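Local coordinates for protein glycosyl hydrolase, family 38 (Enterococcus faecalis, PDB 5KBP) that probably hydrolyses alpha-mannosidic linkages as a family 38 glycoside hydrolase, an enzyme class that works on mannose-containing carbohydrates, at residues 121-125 / 263-267; 48-53 / 260-264; 612-616 / 669-673. All coordinates share one frame; numbering follows the deposited sequence.

Interaction 1: residues 121-125 / 263-267; sequences VQLGY and FDDYL
Leu123 and Phe263 meet because their first torsions bring both side chains to the same place: CG of Leu123 lies anti to the backbone N (chi1 172°), and the ring of Phe263 leaves its helix anti to the carbonyl carbon (chi1 -83°). The CD2 methyl of Leu123 thereby comes over one face of the phenyl ring, 3.5 Å from Phe263 CD1, off-centre toward the rim, in a CH-pi contact. The other branch of the fork does different work. Leu123 CD1 touches Leu267 CD1 at 3.8 Å, one helical turn beyond Phe263, so a single branched leucine packs against two successive inward-facing positions of helix 263-270. Tyr125 reaches the phenyl group from further along the chain, its CE1 lying 3.8 Å from Phe263 CE2; the two rings are inclined at 68°. At the other end, Val121 presents CG1 to Phe263 CB at 4.2 Å, and its two methyls also lie beside the carboxylate of Asp264, whose OD2 has a long, weak ion pair with Lys85. Gln122, the centre of an inverse gamma turn, bends the chain between Val121 and Leu123, after which strand 124-126 enters the mixed sheet as an outermost strand. The contact thus packs the start of helix 263-270 against the approach to that edge strand in the N-terminal domain. Phe263 also touches Leu228 and Met230 of strand 226-231. No hydrogen bond links the two segments, which implies that shape and burial of apolar surface, rather than directed polar bonds, hold them together.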
loop_
_atom_site.group_PDB
_atom_site.type_symbol
_atom_site.label_atom_id
_atom_site.label_comp_id
_atom_site.label_asym_id
_atom_site.label_seq_id
_atom_site.Cartn_x
_atom_site.Cartn_y
_atom_site.Cartn_z
ATOM N N VAL A 121 7.199 -26.264 -15.218
ATOM C CA VAL A 121 7.696 -26.322 -16.586
ATOM C C VAL A 121 9.186 -26.018 -16.556
ATOM O O VAL A 121 9.607 -24.948 -16.099
ATOM C CB VAL A 121 6.942 -25.340 -17.491
ATOM C CG1 VAL A 121 7.598 -25.270 -18.861
ATOM C CG2 VAL A 121 5.493 -25.753 -17.616
ATOM N N GLN A 122 9.996 -26.962 -17.030
ATOM C CA GLN A 122 11.449 -26.843 -16.930
ATOM C C GLN A 122 12.004 -26.004 -18.082
ATOM O O GLN A 122 12.797 -26.455 -18.909
ATOM C CB GLN A 122 12.086 -28.227 -16.881
ATOM C CG GLN A 122 11.685 -29.035 -15.653
ATOM C CD GLN A 122 12.440 -30.343 -15.538
ATOM O OE1 GLN A 122 13.409 -30.448 -14.786
ATOM N NE2 GLN A 122 11.997 -31.351 -16.280
ATOM N N LEU A 123 11.573 -24.744 -18.111
ATOM C CA LEU A 123 11.983 -23.801 -19.144
ATOM C C LEU A 123 12.140 -22.423 -18.522
ATOM O O LEU A 123 11.198 -21.906 -17.915
ATOM C CB LEU A 123 10.962 -23.754 -20.285
ATOM C CG LEU A 123 11.186 -22.665 -21.335
ATOM C CD1 LEU A 123 12.433 -22.956 -22.158
ATOM C CD2 LEU A 123 9.963 -22.516 -22.227
ATOM N N GLY A 124 13.322 -21.831 -18.675
ATOM C CA GLY A 124 13.505 -20.439 -18.316
ATOM C C GLY A 124 12.645 -19.554 -19.195
ATOM O O GLY A 124 12.744 -19.612 -20.423
ATOM N N TYR A 125 11.791 -18.740 -18.587
ATOM C CA TYR A 125 10.777 -17.979 -19.313
ATOM C C TYR A 125 11.103 -16.492 -19.194
ATOM O O TYR A 125 10.855 -15.874 -18.155
ATOM C CB TYR A 125 9.386 -18.301 -18.769
ATOM C CG TYR A 125 8.252 -18.055 -19.740
ATOM C CD1 TYR A 125 8.169 -18.759 -20.934
ATOM C CD2 TYR A 125 7.249 -17.141 -19.449
ATOM C CE1 TYR A 125 7.127 -18.543 -21.822
ATOM C CE2 TYR A 125 6.204 -16.920 -20.327
ATOM C CZ TYR A 125 6.147 -17.624 -21.512
ATOM O OH TYR A 125 5.110 -17.405 -22.388
ATOM N N PHE A 263 5.179 -26.456 -23.855
ATOM C CA PHE A 263 6.622 -26.265 -23.951
ATOM C C PHE A 263 7.397 -27.537 -23.629
ATOM O O PHE A 263 8.474 -27.758 -24.194
ATOM C CB PHE A 263 7.064 -25.128 -23.033
ATOM C CG PHE A 263 6.899 -23.769 -23.640
ATOM C CD1 PHE A 263 7.639 -23.407 -24.753
ATOM C CD2 PHE A 263 6.013 -22.852 -23.100
ATOM C CE1 PHE A 263 7.496 -22.158 -25.319
ATOM C CE2 PHE A 263 5.866 -21.601 -23.661
ATOM C CZ PHE A 263 6.609 -21.254 -24.772
ATOM N N ASP A 264 6.876 -28.381 -22.736
ATOM C CA ASP A 264 7.567 -29.625 -22.407
ATOM C C ASP A 264 7.649 -30.548 -23.618
ATOM O O ASP A 264 8.707 -31.117 -23.909
ATOM C CB ASP A 264 6.863 -30.324 -21.246
ATOM C CG ASP A 264 6.992 -29.562 -19.946
ATOM O OD1 ASP A 264 8.099 -29.054 -19.665
ATOM O OD2 ASP A 264 5.989 -29.465 -19.210
ATOM N N ASP A 265 6.535 -30.708 -24.337
ATOM C CA ASP A 265 6.527 -31.581 -25.506
ATOM C C ASP A 265 7.316 -30.978 -26.663
ATOM O O ASP A 265 8.022 -31.699 -27.378
ATOM C CB ASP A 265 5.089 -31.871 -25.937
ATOM C CG ASP A 265 4.363 -32.779 -24.967
ATOM O OD1 ASP A 265 5.042 -33.454 -24.165
ATOM O OD2 ASP A 265 3.115 -32.824 -25.010
ATOM N N TYR A 266 7.211 -29.663 -26.868
ATOM C CA TYR A 266 7.938 -29.028 -27.964
ATOM C C TYR A 266 9.444 -29.116 -27.751
ATOM O O TYR A 266 10.192 -29.468 -28.671
ATOM C CB TYR A 266 7.504 -27.569 -28.116
ATOM C CG TYR A 266 8.259 -26.832 -29.202
ATOM C CD1 TYR A 266 8.020 -27.098 -30.543
ATOM C CD2 TYR A 266 9.214 -25.872 -28.886
ATOM C CE1 TYR A 266 8.708 -26.430 -31.543
ATOM C CE2 TYR A 266 9.907 -25.198 -29.880
ATOM C CZ TYR A 266 9.649 -25.482 -31.205
ATOM O OH TYR A 266 10.333 -24.816 -32.199
ATOM N N LEU A 267 9.908 -28.798 -26.538
ATOM C CA LEU A 267 11.342 -28.816 -26.255
ATOM C C LEU A 267 11.936 -30.202 -26.473
ATOM O O LEU A 267 13.055 -30.330 -26.987
ATOM C CB LEU A 267 11.599 -28.344 -24.824
ATOM C CG LEU A 267 11.508 -26.836 -24.577
ATOM C CD1 LEU A 267 11.564 -26.530 -23.090
ATOM C CD2 LEU A 267 12.621 -26.115 -25.318
#

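Interaction 2: residues 48-53 / 260-264; sequences EFNSFH and HSNFD
Asn50 faces His260 and Asn262 with both its backbone and its amide. Its N-H bonds to His260 ND1 at 3.0 Å, the donor tilted 24° out of the imidazole plane; this ND1 therefore acts as an acceptor, while the other ring nitrogen, NE2, is hydrogen-bonded to Ser13 OG. Asn50 OD1 takes two hydrogen bonds. Asn262 ND2 comes in at 2.8 Å, in the carbonyl plane and on a lone pair, with the two amides only 14° from coplanar, and Ser51 OG donates from a tilted direction, also at 2.8 Å. The same imidazole turns its edge to the face of Phe49, with His260 CE1 3.6 Å from Phe49 CD1, so one flat, polar-edged ring serves both a backbone amide and an aromatic neighbour. Further along, His53 offers a ring face to the edge of Phe263, whose CD2 lies 3.4 Å from His53 CD2, forming a T-shaped pair. These contacts join the loop leading into strand 52-53 to the short connection between strand 256-260 and helix 263-270, where Asn262 is the N-cap: its OD1 accepts from the N of Asp265. A chi1 of 51° puts CG of Asn262 between its backbone N and carbonyl carbon, and the amide can then cap with OD1 while ND2 reaches across to Asn50. Two waters extend the network. One donates to both Ser51 O and Ser261 O, each at 2.7 Å; the other accepts from Asn50 ND2 and, weakly, from Asn262 ND2. Beyond them, Lys83 binds the carbonyl oxygens of Phe49 and Asn50, and Ile242 of helix 242-252 packs against both Phe49 and His260.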
loop_
_atom_site.group_PDB
_atom_site.type_symbol
_atom_site.label_atom_id
_atom_site.label_comp_id
_atom_site.label_asym_id
_atom_site.label_seq_id
_atom_site.Cartn_x
_atom_site.Cartn_y
_atom_site.Cartn_z
ATOM N N GLU A 48 -10.251 -31.651 -26.344
ATOM C CA GLU A 48 -9.111 -31.425 -27.218
ATOM C C GLU A 48 -8.190 -30.322 -26.719
ATOM O O GLU A 48 -7.120 -30.119 -27.301
ATOM C CB GLU A 48 -9.591 -31.090 -28.634
ATOM C CG GLU A 48 -10.556 -32.110 -29.217
ATOM C CD GLU A 48 -9.914 -33.465 -29.438
ATOM O OE1 GLU A 48 -8.679 -33.521 -29.615
ATOM O OE2 GLU A 48 -10.646 -34.477 -29.432
ATOM N N PHE A 49 -8.577 -29.612 -25.663
ATOM C CA PHE A 49 -7.723 -28.587 -25.072
ATOM C C PHE A 49 -6.571 -29.262 -24.339
ATOM O O PHE A 49 -6.765 -29.864 -23.279
ATOM C CB PHE A 49 -8.535 -27.705 -24.127
ATOM C CG PHE A 49 -7.814 -26.464 -23.686
ATOM C CD1 PHE A 49 -7.881 -25.305 -24.442
ATOM C CD2 PHE A 49 -7.072 -26.453 -22.515
ATOM C CE1 PHE A 49 -7.220 -24.159 -24.042
ATOM C CE2 PHE A 49 -6.408 -25.310 -22.110
ATOM C CZ PHE A 49 -6.483 -24.160 -22.874
ATOM N N ASN A 50 -5.369 -29.165 -24.904
ATOM C CA ASN A 50 -4.202 -29.837 -24.344
ATOM C C ASN A 50 -3.789 -29.220 -23.015
ATOM O O ASN A 50 -3.868 -29.875 -21.969
ATOM C CB ASN A 50 -3.037 -29.789 -25.334
ATOM C CG ASN A 50 -1.777 -30.423 -24.783
ATOM O OD1 ASN A 50 -0.886 -29.732 -24.288
ATOM N ND2 ASN A 50 -1.693 -31.745 -24.866
ATOM N N SER A 51 -3.348 -27.965 -23.041
ATOM C CA SER A 51 -2.857 -27.312 -21.836
ATOM C C SER A 51 -2.847 -25.806 -22.055
ATOM O O SER A 51 -3.123 -25.311 -23.150
ATOM C CB SER A 51 -1.460 -27.816 -21.460
ATOM O OG SER A 51 -0.545 -27.611 -22.522
ATOM N N PHE A 52 -2.521 -25.084 -20.985
ATOM C CA PHE A 52 -2.395 -23.632 -21.010
ATOM C C PHE A 52 -1.163 -23.249 -20.208
ATOM O O PHE A 52 -1.041 -23.620 -19.037
ATOM C CB PHE A 52 -3.643 -22.955 -20.429
ATOM C CG PHE A 52 -3.651 -21.458 -20.576
ATOM C CD1 PHE A 52 -4.116 -20.866 -21.741
ATOM C CD2 PHE A 52 -3.208 -20.642 -19.548
ATOM C CE1 PHE A 52 -4.130 -19.488 -21.878
ATOM C CE2 PHE A 52 -3.219 -19.265 -19.680
ATOM C CZ PHE A 52 -3.681 -18.688 -20.845
ATOM N N HIS A 53 -0.250 -22.515 -20.835
ATOM C CA HIS A 53 0.991 -22.112 -20.185
ATOM C C HIS A 53 0.739 -20.855 -19.362
ATOM O O HIS A 53 0.395 -19.803 -19.913
ATOM C CB HIS A 53 2.088 -21.875 -21.219
ATOM C CG HIS A 53 3.452 -21.728 -20.623
ATOM N ND1 HIS A 53 4.085 -20.510 -20.506
ATOM C CD2 HIS A 53 4.305 -22.646 -20.112
ATOM C CE1 HIS A 53 5.270 -20.685 -19.950
ATOM N NE2 HIS A 53 5.429 -21.972 -19.701
ATOM N N HIS A 260 -2.226 -28.944 -30.712
ATOM C CA HIS A 260 -2.291 -28.188 -29.469
ATOM C C HIS A 260 -1.328 -28.825 -28.476
ATOM O O HIS A 260 -1.509 -29.983 -28.083
ATOM C CB HIS A 260 -3.715 -28.172 -28.916
ATOM C CG HIS A 260 -4.004 -27.000 -28.030
ATOM N ND1 HIS A 260 -4.819 -27.083 -26.922
ATOM C CD2 HIS A 260 -3.586 -25.713 -28.094
ATOM C CE1 HIS A 260 -4.888 -25.901 -26.338
ATOM N NE2 HIS A 260 -4.150 -25.051 -27.029
ATOM N N SER A 261 -0.288 -28.087 -28.092
ATOM C CA SER A 261 0.798 -28.694 -27.332
ATOM C C SER A 261 1.234 -27.833 -26.153
ATOM O O SER A 261 0.443 -27.056 -25.609
ATOM C CB SER A 261 1.990 -28.965 -28.254
ATOM O OG SER A 261 2.934 -29.825 -27.640
ATOM N N ASN A 262 2.494 -27.975 -25.756
ATOM C CA ASN A 262 3.032 -27.289 -24.590
ATOM C C ASN A 262 4.548 -27.264 -24.711
ATOM O O ASN A 262 5.136 -27.956 -25.545
ATOM C CB ASN A 262 2.589 -27.968 -23.290
ATOM C CG ASN A 262 2.845 -29.462 -23.299
ATOM O OD1 ASN A 262 3.969 -29.910 -23.072
ATOM N ND2 ASN A 262 1.802 -30.242 -23.557
ATOM N N PHE A 263 5.179 -26.456 -23.855
ATOM C CA PHE A 263 6.622 -26.265 -23.951
ATOM C C PHE A 263 7.397 -27.537 -23.629
ATOM O O PHE A 263 8.474 -27.758 -24.194
ATOM C CB PHE A 263 7.064 -25.128 -23.033
ATOM C CG PHE A 263 6.899 -23.769 -23.640
ATOM C CD1 PHE A 263 7.639 -23.407 -24.753
ATOM C CD2 PHE A 263 6.013 -22.852 -23.100
ATOM C CE1 PHE A 263 7.496 -22.158 -25.319
ATOM C CE2 PHE A 263 5.866 -21.601 -23.661
ATOM C CZ PHE A 263 6.609 -21.254 -24.772
ATOM N N ASP A 264 6.876 -28.381 -22.736
ATOM C CA ASP A 264 7.567 -29.625 -22.407
ATOM C C ASP A 264 7.649 -30.548 -23.618
ATOM O O ASP A 264 8.707 -31.117 -23.909
ATOM C CB ASP A 264 6.863 -30.324 -21.246
ATOM C CG ASP A 264 6.992 -29.562 -19.946
ATOM O OD1 ASP A 264 8.099 -29.054 -19.665
ATOM O OD2 ASP A 264 5.989 -29.465 -19.210
HETATM O O HOH W 1 0.666 -33.449 -23.868
HETATM O O HOH W 2 -1.080 -24.927 -24.933
#

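Interaction 3: residues 612-616 / 669-673; sequences LPVAA and IKDHR
Ile669 lies against the end of strand 601-613, at Pro613 and Val614, and its side chain divides at CB. The CG2 branch, anti to the backbone N, sits 3.1 Å from Pro613 O and also covers the centre of one face of the His672 ring. Along the other branch, CG1 comes 4.3 Å from Leu612 CB, and the terminal CD1 lies 3.8 Å from Pro613 O and beside Val614 CA. A beta-branched residue suits the place, since its two arms cover the end of strand 601-613 and a neighbouring imidazole together. That imidazole is held by its own polar partners, ND1 by Asp564 and NE2 by Asn667. Beside the isoleucine the backbones bond directly: Lys670 N donates to Val614 O at 3.0 Å, and Ala615 CA sends a nearly linear C-H toward Lys670 O. A water donates to both Pro613 O and Lys670 O, bridging carbonyls that cannot bond to each other. The next link is made by a side chain. Asp671, with positive phi (58°), turns the chain toward strand 672-679, and the anti lone pair of its OD2 receives Ala616 N at 3.3 Å, almost straight. The small side chains of Ala615 and Ala616 are compatible with this close approach, Ala615 CB lying 3.6 Å from the same OD2. The contact ties strand 601-613 of one antiparallel sheet to strand 672-679 of another, within the family 38 C-terminal domain. Its chemistry implies a mixed junction, in which a carboxylate, a bridging water and the packing of an isoleucine add links beside the single direct main-chain hydrogen bond.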
loop_
_atom_site.group_PDB
_atom_site.type_symbol
_atom_site.label_atom_id
_atom_site.label_comp_id
_atom_site.label_asym_id
_atom_site.label_seq_id
_atom_site.Cartn_x
_atom_site.Cartn_y
_atom_site.Cartn_z
ATOM N N LEU A 612 17.749 26.014 -13.356
ATOM C CA LEU A 612 17.286 25.000 -14.287
ATOM C C LEU A 612 15.926 25.373 -14.867
ATOM O O LEU A 612 15.120 26.032 -14.202
ATOM C CB LEU A 612 17.185 23.630 -13.605
ATOM C CG LEU A 612 18.491 23.010 -13.112
ATOM C CD1 LEU A 612 18.248 21.597 -12.607
ATOM C CD2 LEU A 612 19.533 23.020 -14.219
ATOM N N PRO A 613 15.655 24.981 -16.111
ATOM C CA PRO A 613 14.303 25.140 -16.656
ATOM C C PRO A 613 13.285 24.414 -15.788
ATOM O O PRO A 613 13.528 23.304 -15.313
ATOM C CB PRO A 613 14.409 24.513 -18.050
ATOM C CG PRO A 613 15.857 24.637 -18.405
ATOM C CD PRO A 613 16.599 24.453 -17.112
ATOM N N VAL A 614 12.137 25.061 -15.573
ATOM C CA VAL A 614 11.117 24.494 -14.695
ATOM C C VAL A 614 10.603 23.173 -15.253
ATOM O O VAL A 614 10.330 22.229 -14.502
ATOM C CB VAL A 614 9.977 25.507 -14.482
ATOM C CG1 VAL A 614 8.893 24.917 -13.593
ATOM C CG2 VAL A 614 10.526 26.787 -13.879
ATOM N N ALA A 615 10.473 23.084 -16.569
ATOM C CA ALA A 615 10.012 21.878 -17.252
ATOM C C ALA A 615 10.278 22.067 -18.740
ATOM O O ALA A 615 11.018 22.974 -19.144
ATOM C CB ALA A 615 8.531 21.609 -16.973
ATOM N N ALA A 616 9.685 21.207 -19.560
ATOM C CA ALA A 616 9.630 21.470 -20.987
ATOM C C ALA A 616 8.517 22.472 -21.277
ATOM O O ALA A 616 7.638 22.717 -20.447
ATOM C CB ALA A 616 9.407 20.177 -21.770
ATOM N N ILE A 669 11.826 20.279 -10.202
ATOM C CA ILE A 669 12.033 20.456 -11.631
ATOM C C ILE A 669 11.459 19.245 -12.351
ATOM O O ILE A 669 11.557 18.114 -11.859
ATOM C CB ILE A 669 13.531 20.637 -11.959
ATOM C CG1 ILE A 669 14.097 21.847 -11.212
ATOM C CG2 ILE A 669 13.752 20.786 -13.455
ATOM C CD1 ILE A 669 13.396 23.150 -11.533
ATOM N N LYS A 670 10.858 19.481 -13.514
ATOM C CA LYS A 670 10.238 18.430 -14.304
ATOM C C LYS A 670 10.942 18.287 -15.648
ATOM O O LYS A 670 11.623 19.202 -16.119
ATOM C CB LYS A 670 8.747 18.717 -14.530
ATOM C CG LYS A 670 7.941 18.822 -13.249
ATOM C CD LYS A 670 6.505 19.231 -13.532
ATOM C CE LYS A 670 5.709 19.400 -12.245
ATOM N NZ LYS A 670 4.318 19.871 -12.498
ATOM N N ASP A 671 10.770 17.110 -16.253
ATOM C CA ASP A 671 11.233 16.832 -17.615
ATOM C C ASP A 671 12.741 17.041 -17.758
ATOM O O ASP A 671 13.212 17.744 -18.653
ATOM C CB ASP A 671 10.468 17.683 -18.633
ATOM C CG ASP A 671 8.971 17.440 -18.589
ATOM O OD1 ASP A 671 8.558 16.265 -18.509
ATOM O OD2 ASP A 671 8.209 18.429 -18.630
ATOM N N HIS A 672 13.507 16.410 -16.871
ATOM C CA HIS A 672 14.954 16.577 -16.887
ATOM C C HIS A 672 15.623 15.342 -16.301
ATOM O O HIS A 672 14.974 14.470 -15.718
ATOM C CB HIS A 672 15.380 17.829 -16.115
ATOM C CG HIS A 672 15.254 17.690 -14.631
ATOM N ND1 HIS A 672 16.300 17.942 -13.767
ATOM C CD2 HIS A 672 14.208 17.319 -13.856
ATOM C CE1 HIS A 672 15.902 17.734 -12.525
ATOM N NE2 HIS A 672 14.638 17.355 -12.552
ATOM N N ARG A 673 16.944 15.286 -16.462
ATOM C CA ARG A 673 17.765 14.208 -15.928
ATOM C C ARG A 673 19.033 14.808 -15.341
ATOM O O ARG A 673 19.719 15.586 -16.011
ATOM C CB ARG A 673 18.120 13.184 -17.012
ATOM C CG ARG A 673 19.015 12.051 -16.524
ATOM C CD ARG A 673 19.678 11.328 -17.682
ATOM N NE ARG A 673 20.520 12.228 -18.461
ATOM C CZ ARG A 673 21.199 11.870 -19.546
ATOM N NH1 ARG A 673 21.941 12.762 -20.189
ATOM N NH2 ARG A 673 21.136 10.622 -19.989
HETATM O O HOH W 3 13.326 21.081 -16.909
#

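Interactions 1 and 2 are neighbours in the N-terminal domain, their centres about 11 Å apart: both use the start of helix 263-270, share Phe263, and touch through Tyr125 and His53. Both are largely buried, yet interaction 1 is mainly apolar and aromatic, with no hydrogen bond across it, whereas interaction 2, at the helix N-terminus, adds asparagine amides, an imidazole acceptor and bridging waters to its ring contacts. Interaction 3 stands apart in the family 38 C-terminal domain, its centre about 47 Å from that of interaction 1 and 51 Å from that of interaction 2. Only partly buried, it joins the ends of strands from two sheets through a backbone bond, an aspartate acceptor, a water and isoleucine packing.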